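Local atomic coordinates of sugar kinase (Agrobacterium tumefaciens, PDB entry 2RBC), a protein that probably transfers a phosphoryl group from ATP to a sugar, as a ribokinase-like member of the pfkB carbohydrate kinase family. Residues 297-305 against 319-330; 71-81 against 273-284. One frame throughout, in Å; residues are numbered along the deposited sequence. Where two conformers were deposited one is given.

Interaction 1 (297-305 against 319-330); sequences RLSSVAAAL and REETEEAMRQWL. With SO4 (sulfate ion), chain B.
R319 and E323 form a salt bridge within helix 319-330, and L298 packs against both partners. R319 NE donates to E323 OE2 at 2.8 Å. The bond meets the anti side of the oxygen, 28° out of the carboxylate plane. L298 CD2 lies over one face of the R319 guanidinium, toward its rim. R319 NH2 also pairs with E288, and NH1 bonds M79 O. L298 CD1 turns to T322 CG2 and to CE of selenomethionine M326.

T322 is the opposing knob, set among L298, V301, A302 and L305. Its OG1 stands beside the backbone N (chi1 -47°), which puts CG2 anti to that N and against the backbone of the other helix, 3.4 Å from L298 O. T322 OG1 is left to bond T318 O. This is knobs-into-holes packing between helix 292-307 and the C-terminal helix 319-330 of a ribokinase-like fold. The segment axes cross at 106° and come within 9.1 Å. A302 and T322 have the nearest CA atoms, while L298, V301 and T322 bury the most area.

V301 divides its two methyls. CG1 meets A325 CB at 3.7 Å. CG2 comes obliquely to the W329 ring, 3.5 Å from CE3. L305 CD1 closes the other end over T322 CA and A325 CB.

R297 reaches past W329 with an extended chain. L330 CD2 sits over the centre of its guanidinium, 3.7 Å above the plane. R297 NH2 donates to O2 of a sulfate at 2.9 Å, and R297 NE to Q261. The sulfate, probably from the crystallisation liquor, is also bonded by Q261 and R332; its O4 lies over one face of W329.

Interaction 2 (71-81 against 273-284); sequences SAAYAVHRMGG and AAGDIFHGTFAL. With SO4 (sulfate ion), chain D.
The carboxylate of D276 meets S71 across the contact: S71 CB is 3.7 Å from D276 OD2, and one water bridges OD2 and S71 OG. S71 OG also bonds G67. Two more flat groups lie on helix 68-78 beside the contact. The Y74 ring has R78 CG over one face and makes a cation-pi contact with R313. The R78 guanidinium meets a sulfate at its edge; R78 NH2 donates to O1 at 2.9 Å.

Between the helices the packing is close, with the segment axes 7.2 Å apart at 52°. G280 has no side chain, so its CA comes to 3.5 Å from A72 O in a CA-H...O contact. A72 CA makes a similar contact with D276 O. V76 CG2 touches G280 O. A Schellman motif with G80 as C-prime residue ends helix 68-78, and L284 CD2 packs there, 3.3 Å from M79 O. CE of selenomethionine M79 touches T281 CG2.

The AAGD run 273-276 resembles the GAGD signature of pfkB kinases, which in relatives lies at the active site. Helix 274-287 also packs on its other neighbours: F278 and F282 on helix 292-307 and strand 206-210, and D276 and H279 on D188 of strand 185-189.

Overall arrangement
Interaction 2 is buried near the middle of the chain, about 7 Å from its centre. Interaction 1 is partly buried and lies farther out, about 17 Å from that centre. The contact centres are about 13 Å apart. Helices 274-287 and 292-307 follow each other in the chain, and interaction 2 closes before interaction 1 opens. They meet directly: R319 NH1 probably donates to M79 O at 2.9 Å, and T322 OG1 packs 3.4 Å from SE of selenomethionine M79. Small residues let the backbones of interaction 2 come close. Interaction 1 uses larger side chains at a wider axis spacing, with charged groups at its margins.

Interaction 1 (297-305 against 319-330)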
# COMPACT_ATOMS: atom_id res chain seq x y z
N ARG A 297 -16.11 -31.62 -1.08
CA ARG A 297 -15.15 -32.00 -0.03
C ARG A 297 -13.74 -31.52 -0.28
O ARG A 297 -13.12 -30.93 0.61
CB ARG A 297 -15.11 -33.52 0.15
CG ARG A 297 -16.23 -34.05 0.94
CD ARG A 297 -16.34 -35.52 0.80
NE ARG A 297 -17.34 -36.02 1.71
CZ ARG A 297 -17.51 -37.31 1.98
NH1 ARG A 297 -16.77 -38.24 1.39
NH2 ARG A 297 -18.41 -37.66 2.87
N LEU A 298 -13.20 -31.81 -1.46
CA LEU A 298 -11.85 -31.42 -1.81
C LEU A 298 -11.67 -29.90 -1.72
O LEU A 298 -10.67 -29.43 -1.18
CB LEU A 298 -11.49 -31.90 -3.22
CG LEU A 298 -10.04 -31.77 -3.68
CD1 LEU A 298 -9.08 -32.74 -2.99
CD2 LEU A 298 -9.98 -31.86 -5.22
N SER A 299 -12.64 -29.15 -2.26
CA SER A 299 -12.60 -27.69 -2.24
C SER A 299 -12.67 -27.15 -0.83
O SER A 299 -11.96 -26.17 -0.49
CB SER A 299 -13.77 -27.15 -3.05
OG SER A 299 -13.77 -27.68 -4.35
N SER A 300 -13.50 -27.78 0.00
CA SER A 300 -13.63 -27.42 1.40
C SER A 300 -12.34 -27.62 2.17
O SER A 300 -11.91 -26.73 2.93
CB SER A 300 -14.73 -28.24 2.09
OG SER A 300 -15.99 -27.88 1.56
N VAL A 301 -11.71 -28.78 2.01
CA VAL A 301 -10.48 -29.05 2.70
C VAL A 301 -9.36 -28.12 2.25
O VAL A 301 -8.59 -27.60 3.07
CB VAL A 301 -10.06 -30.57 2.56
CG1 VAL A 301 -8.69 -30.85 3.19
CG2 VAL A 301 -11.15 -31.45 3.23
N ALA A 302 -9.27 -27.89 0.95
CA ALA A 302 -8.27 -26.98 0.41
C ALA A 302 -8.42 -25.59 1.01
O ALA A 302 -7.44 -24.98 1.46
CB ALA A 302 -8.36 -26.93 -1.10
N ALA A 303 -9.65 -25.11 1.06
CA ALA A 303 -9.95 -23.79 1.65
C ALA A 303 -9.58 -23.75 3.12
O ALA A 303 -8.94 -22.83 3.57
CB ALA A 303 -11.43 -23.43 1.45
N ALA A 304 -9.94 -24.80 3.85
CA ALA A 304 -9.60 -24.94 5.28
C ALA A 304 -8.08 -24.85 5.51
O ALA A 304 -7.61 -24.09 6.36
CB ALA A 304 -10.20 -26.26 5.88
N LEU A 305 -7.32 -25.59 4.72
CA LEU A 305 -5.88 -25.55 4.83
C LEU A 305 -5.36 -24.13 4.65
O LEU A 305 -4.54 -23.66 5.46
CB LEU A 305 -5.22 -26.51 3.83
CG LEU A 305 -5.19 -27.99 4.26
CD1 LEU A 305 -4.99 -28.87 3.02
CD2 LEU A 305 -4.08 -28.21 5.17
N ARG A 319 -2.07 -30.34 -4.00
CA ARG A 319 -3.08 -31.35 -4.18
C ARG A 319 -2.86 -32.48 -3.16
O ARG A 319 -3.81 -32.96 -2.52
CB ARG A 319 -3.01 -31.89 -5.61
CG ARG A 319 -4.05 -32.90 -5.99
CD ARG A 319 -5.47 -32.36 -5.74
NE ARG A 319 -6.52 -33.27 -6.21
CZ ARG A 319 -7.07 -33.20 -7.42
NH1 ARG A 319 -6.67 -32.28 -8.30
NH2 ARG A 319 -8.04 -34.03 -7.76
N GLU A 320 -1.60 -32.87 -3.02
CA GLU A 320 -1.15 -33.90 -2.10
C GLU A 320 -1.53 -33.57 -0.64
O GLU A 320 -2.10 -34.40 0.07
CB GLU A 320 0.36 -34.06 -2.24
CG GLU A 320 0.84 -34.61 -3.61
CD GLU A 320 0.60 -33.66 -4.80
OE1 GLU A 320 0.65 -32.40 -4.60
OE2 GLU A 320 0.35 -34.20 -5.92
N GLU A 321 -1.23 -32.35 -0.22
CA GLU A 321 -1.57 -31.88 1.15
C GLU A 321 -3.06 -31.96 1.40
O GLU A 321 -3.48 -32.41 2.48
CB GLU A 321 -1.07 -30.46 1.42
CG GLU A 321 0.41 -30.38 1.59
CD GLU A 321 0.98 -29.00 1.52
OE1 GLU A 321 0.29 -28.00 1.18
OE2 GLU A 321 2.19 -28.92 1.83
N THR A 322 -3.85 -31.52 0.42
CA THR A 322 -5.32 -31.59 0.49
C THR A 322 -5.83 -33.04 0.54
O THR A 322 -6.67 -33.39 1.40
CB THR A 322 -6.00 -30.79 -0.67
OG1 THR A 322 -5.40 -29.48 -0.83
CG2 THR A 322 -7.54 -30.63 -0.41
N GLU A 323 -5.30 -33.90 -0.32
CA GLU A 323 -5.73 -35.30 -0.36
C GLU A 323 -5.46 -36.00 0.97
O GLU A 323 -6.30 -36.75 1.47
CB GLU A 323 -5.06 -36.11 -1.48
CG GLU A 323 -5.29 -35.68 -2.94
CD GLU A 323 -6.60 -36.06 -3.51
OE1 GLU A 323 -7.39 -36.74 -2.79
OE2 GLU A 323 -6.86 -35.66 -4.70
N GLU A 324 -4.28 -35.76 1.55
CA GLU A 324 -3.93 -36.41 2.80
C GLU A 324 -4.77 -35.85 3.95
O GLU A 324 -5.25 -36.59 4.76
CB GLU A 324 -2.44 -36.28 3.08
CG GLU A 324 -1.95 -36.85 4.41
CD GLU A 324 -2.26 -38.32 4.62
OE1 GLU A 324 -2.47 -39.06 3.64
OE2 GLU A 324 -2.30 -38.75 5.79
N ALA A 325 -4.91 -34.52 4.01
CA ALA A 325 -5.75 -33.91 5.03
C ALA A 325 -7.17 -34.48 4.98
O ALA A 325 -7.77 -34.86 6.01
CB ALA A 325 -5.74 -32.36 4.87
N MSE A 326 -7.68 -34.62 3.76
CA MSE A 326 -9.04 -35.04 3.55
C MSE A 326 -9.24 -36.48 3.99
O MSE A 326 -10.22 -36.81 4.64
CB MSE A 326 -9.42 -34.87 2.09
CG MSE A 326 -10.84 -35.33 1.83
SE MSE A 326 -11.40 -34.86 0.04
CE MSE A 326 -10.19 -36.00 -1.02
N ARG A 327 -8.27 -37.32 3.66
CA ARG A 327 -8.26 -38.71 4.10
C ARG A 327 -8.36 -38.84 5.61
O ARG A 327 -9.16 -39.61 6.12
CB ARG A 327 -7.00 -39.37 3.56
CG ARG A 327 -6.90 -40.82 3.83
CD ARG A 327 -5.48 -41.40 3.55
NE ARG A 327 -4.43 -41.12 4.55
CZ ARG A 327 -4.41 -41.55 5.82
NH1 ARG A 327 -5.40 -42.28 6.31
NH2 ARG A 327 -3.37 -41.24 6.61
N GLN A 328 -7.51 -38.10 6.33
CA GLN A 328 -7.51 -38.12 7.78
C GLN A 328 -8.82 -37.57 8.37
O GLN A 328 -9.36 -38.14 9.31
CB GLN A 328 -6.33 -37.31 8.32
CG GLN A 328 -4.99 -37.83 7.87
CD GLN A 328 -3.85 -37.52 8.84
OE1 GLN A 328 -4.06 -37.25 10.02
NE2 GLN A 328 -2.64 -37.61 8.33
N TRP A 329 -9.34 -36.51 7.77
CA TRP A 329 -10.59 -35.87 8.20
C TRP A 329 -11.79 -36.78 8.02
O TRP A 329 -12.58 -36.95 8.94
CB TRP A 329 -10.78 -34.58 7.42
CG TRP A 329 -12.11 -33.96 7.55
CD1 TRP A 329 -12.71 -33.54 8.70
CD2 TRP A 329 -12.99 -33.62 6.48
NE1 TRP A 329 -13.95 -32.99 8.41
CE2 TRP A 329 -14.14 -33.03 7.06
CE3 TRP A 329 -12.92 -33.78 5.10
CZ2 TRP A 329 -15.21 -32.57 6.28
CZ3 TRP A 329 -13.97 -33.31 4.32
CH2 TRP A 329 -15.11 -32.70 4.92
N LEU A 330 -11.86 -37.44 6.86
CA LEU A 330 -12.90 -38.40 6.60
C LEU A 330 -12.84 -39.60 7.52
O LEU A 330 -13.81 -40.34 7.61
CB LEU A 330 -12.91 -38.83 5.12
CG LEU A 330 -13.29 -37.70 4.16
CD1 LEU A 330 -13.16 -38.12 2.70
CD2 LEU A 330 -14.68 -37.11 4.42
S SO4 B . -18.53 -35.86 6.15
O1 SO4 B . -18.72 -37.28 6.47
O2 SO4 B . -18.95 -35.61 4.79
O3 SO4 B . -19.36 -35.02 7.02
O4 SO4 B . -17.11 -35.57 6.30

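Interaction 2 (71-81 against 273-284)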
# COMPACT_ATOMS: atom_id res chain seq x y z
N SER A 71 -6.51 -15.63 -7.46
CA SER A 71 -6.31 -16.59 -6.39
C SER A 71 -6.91 -17.97 -6.76
O SER A 71 -6.37 -19.01 -6.40
CB SER A 71 -6.98 -16.05 -5.12
OG SER A 71 -6.27 -14.92 -4.59
N ALA A 72 -8.06 -17.96 -7.43
CA ALA A 72 -8.68 -19.16 -7.96
C ALA A 72 -7.71 -19.81 -8.96
O ALA A 72 -7.50 -21.02 -8.91
CB ALA A 72 -10.05 -18.83 -8.67
N ALA A 73 -7.14 -19.00 -9.84
CA ALA A 73 -6.13 -19.49 -10.77
C ALA A 73 -4.93 -20.13 -10.05
O ALA A 73 -4.45 -21.17 -10.45
CB ALA A 73 -5.68 -18.39 -11.77
N TYR A 74 -4.40 -19.44 -9.03
CA TYR A 74 -3.34 -19.98 -8.23
C TYR A 74 -3.72 -21.33 -7.61
O TYR A 74 -2.95 -22.27 -7.63
CB TYR A 74 -2.93 -18.98 -7.17
CG TYR A 74 -1.78 -19.42 -6.31
CD1 TYR A 74 -0.54 -19.68 -6.88
CD2 TYR A 74 -1.92 -19.58 -4.96
CE1 TYR A 74 0.52 -20.11 -6.11
CE2 TYR A 74 -0.85 -19.97 -4.16
CZ TYR A 74 0.37 -20.26 -4.75
OH TYR A 74 1.44 -20.64 -3.97
N ALA A 75 -4.93 -21.43 -7.09
CA ALA A 75 -5.43 -22.70 -6.54
C ALA A 75 -5.49 -23.81 -7.58
O ALA A 75 -5.14 -24.95 -7.30
CB ALA A 75 -6.80 -22.49 -5.88
N VAL A 76 -5.94 -23.49 -8.80
CA VAL A 76 -5.92 -24.48 -9.87
C VAL A 76 -4.52 -25.06 -10.06
O VAL A 76 -4.36 -26.28 -10.14
CB VAL A 76 -6.48 -23.91 -11.22
CG1 VAL A 76 -6.18 -24.92 -12.38
CG2 VAL A 76 -7.99 -23.64 -11.09
N HIS A 77 -3.53 -24.18 -10.16
CA HIS A 77 -2.14 -24.57 -10.28
C HIS A 77 -1.67 -25.44 -9.10
O HIS A 77 -1.12 -26.54 -9.30
CB HIS A 77 -1.26 -23.33 -10.37
CG HIS A 77 0.18 -23.60 -10.13
ND1 HIS A 77 0.97 -24.30 -11.02
CD2 HIS A 77 0.99 -23.26 -9.10
CE1 HIS A 77 2.20 -24.37 -10.54
NE2 HIS A 77 2.23 -23.76 -9.37
N ARG A 78 -1.92 -24.97 -7.90
CA ARG A 78 -1.46 -25.66 -6.70
C ARG A 78 -2.08 -27.05 -6.60
O ARG A 78 -1.44 -27.98 -6.09
CB ARG A 78 -1.82 -24.88 -5.46
CG ARG A 78 -1.05 -23.57 -5.30
CD ARG A 78 0.39 -23.83 -4.94
NE ARG A 78 0.50 -24.24 -3.55
CZ ARG A 78 1.60 -24.67 -2.96
NH1 ARG A 78 2.72 -24.80 -3.65
NH2 ARG A 78 1.58 -25.02 -1.68
N MSE A 79 -3.31 -27.17 -7.10
CA MSE A 79 -4.07 -28.42 -7.04
C MSE A 79 -3.83 -29.36 -8.23
O MSE A 79 -4.51 -30.37 -8.37
CB MSE A 79 -5.54 -28.10 -6.93
CG MSE A 79 -5.93 -27.37 -5.66
SE MSE A 79 -5.54 -28.36 -4.00
CE MSE A 79 -7.14 -29.49 -3.94
N GLY A 80 -2.86 -29.02 -9.06
CA GLY A 80 -2.36 -29.94 -10.08
C GLY A 80 -2.90 -29.68 -11.47
O GLY A 80 -2.71 -30.49 -12.37
N GLY A 81 -3.66 -28.60 -11.64
CA GLY A 81 -4.15 -28.23 -12.97
C GLY A 81 -3.27 -27.19 -13.61
O GLY A 81 -2.22 -26.79 -13.05
N ALA A 273 -9.12 -14.94 0.89
CA ALA A 273 -8.93 -15.83 -0.29
C ALA A 273 -9.46 -17.26 -0.14
O ALA A 273 -9.28 -18.08 -1.04
CB ALA A 273 -7.44 -15.84 -0.76
N ALA A 274 -10.06 -17.59 1.00
CA ALA A 274 -10.52 -18.95 1.29
C ALA A 274 -11.51 -19.40 0.22
O ALA A 274 -11.36 -20.46 -0.38
CB ALA A 274 -11.15 -19.02 2.70
N GLY A 275 -12.48 -18.54 -0.06
CA GLY A 275 -13.51 -18.79 -1.10
C GLY A 275 -12.90 -18.96 -2.48
O GLY A 275 -13.32 -19.81 -3.24
N ASP A 276 -11.88 -18.18 -2.77
CA ASP A 276 -11.15 -18.32 -4.03
C ASP A 276 -10.43 -19.66 -4.19
O ASP A 276 -10.42 -20.28 -5.26
CB ASP A 276 -10.12 -17.20 -4.18
CG ASP A 276 -10.74 -15.82 -4.04
OD1 ASP A 276 -11.89 -15.66 -4.49
OD2 ASP A 276 -10.07 -14.90 -3.50
N ILE A 277 -9.81 -20.11 -3.12
CA ILE A 277 -9.18 -21.42 -3.15
C ILE A 277 -10.26 -22.47 -3.37
O ILE A 277 -10.05 -23.43 -4.13
CB ILE A 277 -8.34 -21.68 -1.87
CG1 ILE A 277 -6.92 -21.09 -1.99
CG2 ILE A 277 -8.21 -23.20 -1.60
CD1 ILE A 277 -6.77 -19.63 -2.55
N PHE A 278 -11.40 -22.32 -2.70
CA PHE A 278 -12.55 -23.21 -2.90
C PHE A 278 -12.96 -23.24 -4.36
O PHE A 278 -13.07 -24.30 -4.93
CB PHE A 278 -13.77 -22.80 -2.01
CG PHE A 278 -14.95 -23.78 -2.04
CD1 PHE A 278 -15.79 -23.87 -3.16
CD2 PHE A 278 -15.24 -24.59 -0.93
CE1 PHE A 278 -16.84 -24.78 -3.19
CE2 PHE A 278 -16.31 -25.51 -0.94
CZ PHE A 278 -17.11 -25.60 -2.06
N HIS A 279 -13.17 -22.07 -4.96
CA HIS A 279 -13.68 -21.99 -6.34
C HIS A 279 -12.74 -22.58 -7.38
O HIS A 279 -13.17 -23.28 -8.31
CB HIS A 279 -13.99 -20.53 -6.70
CG HIS A 279 -15.02 -19.93 -5.81
ND1 HIS A 279 -14.94 -18.64 -5.35
CD2 HIS A 279 -16.14 -20.46 -5.25
CE1 HIS A 279 -15.96 -18.40 -4.53
NE2 HIS A 279 -16.71 -19.49 -4.46
N GLY A 280 -11.46 -22.28 -7.24
CA GLY A 280 -10.46 -22.80 -8.15
C GLY A 280 -10.38 -24.32 -8.05
O GLY A 280 -10.29 -24.98 -9.07
N THR A 281 -10.40 -24.86 -6.83
CA THR A 281 -10.37 -26.32 -6.63
C THR A 281 -11.60 -26.94 -7.26
O THR A 281 -11.53 -27.98 -7.93
CB THR A 281 -10.29 -26.66 -5.10
OG1 THR A 281 -9.10 -26.09 -4.53
CG2 THR A 281 -10.27 -28.15 -4.87
N PHE A 282 -12.74 -26.28 -7.07
CA PHE A 282 -14.00 -26.79 -7.55
C PHE A 282 -14.03 -26.80 -9.06
O PHE A 282 -14.49 -27.74 -9.67
CB PHE A 282 -15.16 -25.97 -6.98
CG PHE A 282 -16.49 -26.53 -7.34
CD1 PHE A 282 -17.05 -27.55 -6.60
CD2 PHE A 282 -17.18 -26.05 -8.45
CE1 PHE A 282 -18.26 -28.11 -6.95
CE2 PHE A 282 -18.42 -26.60 -8.81
CZ PHE A 282 -18.95 -27.63 -8.05
N ALA A 283 -13.55 -25.72 -9.66
CA ALA A 283 -13.45 -25.62 -11.09
C ALA A 283 -12.53 -26.68 -11.70
O ALA A 283 -12.89 -27.32 -12.69
CB ALA A 283 -12.98 -24.23 -11.47
N LEU A 284 -11.37 -26.89 -11.09
CA LEU A 284 -10.54 -28.00 -11.47
C LEU A 284 -11.24 -29.35 -11.28
O LEU A 284 -11.17 -30.17 -12.17
CB LEU A 284 -9.17 -27.96 -10.77
CG LEU A 284 -8.17 -29.09 -11.07
CD1 LEU A 284 -7.78 -29.08 -12.53
CD2 LEU A 284 -6.95 -28.95 -10.16
S SO4 D . 5.41 -25.78 -1.63
O1 SO4 D . 4.22 -25.67 -0.80
O2 SO4 D . 5.61 -24.55 -2.41
O3 SO4 D . 6.60 -25.89 -0.78
O4 SO4 D . 5.27 -26.97 -2.49
O HOH W 1 -7.82 -12.81 -3.16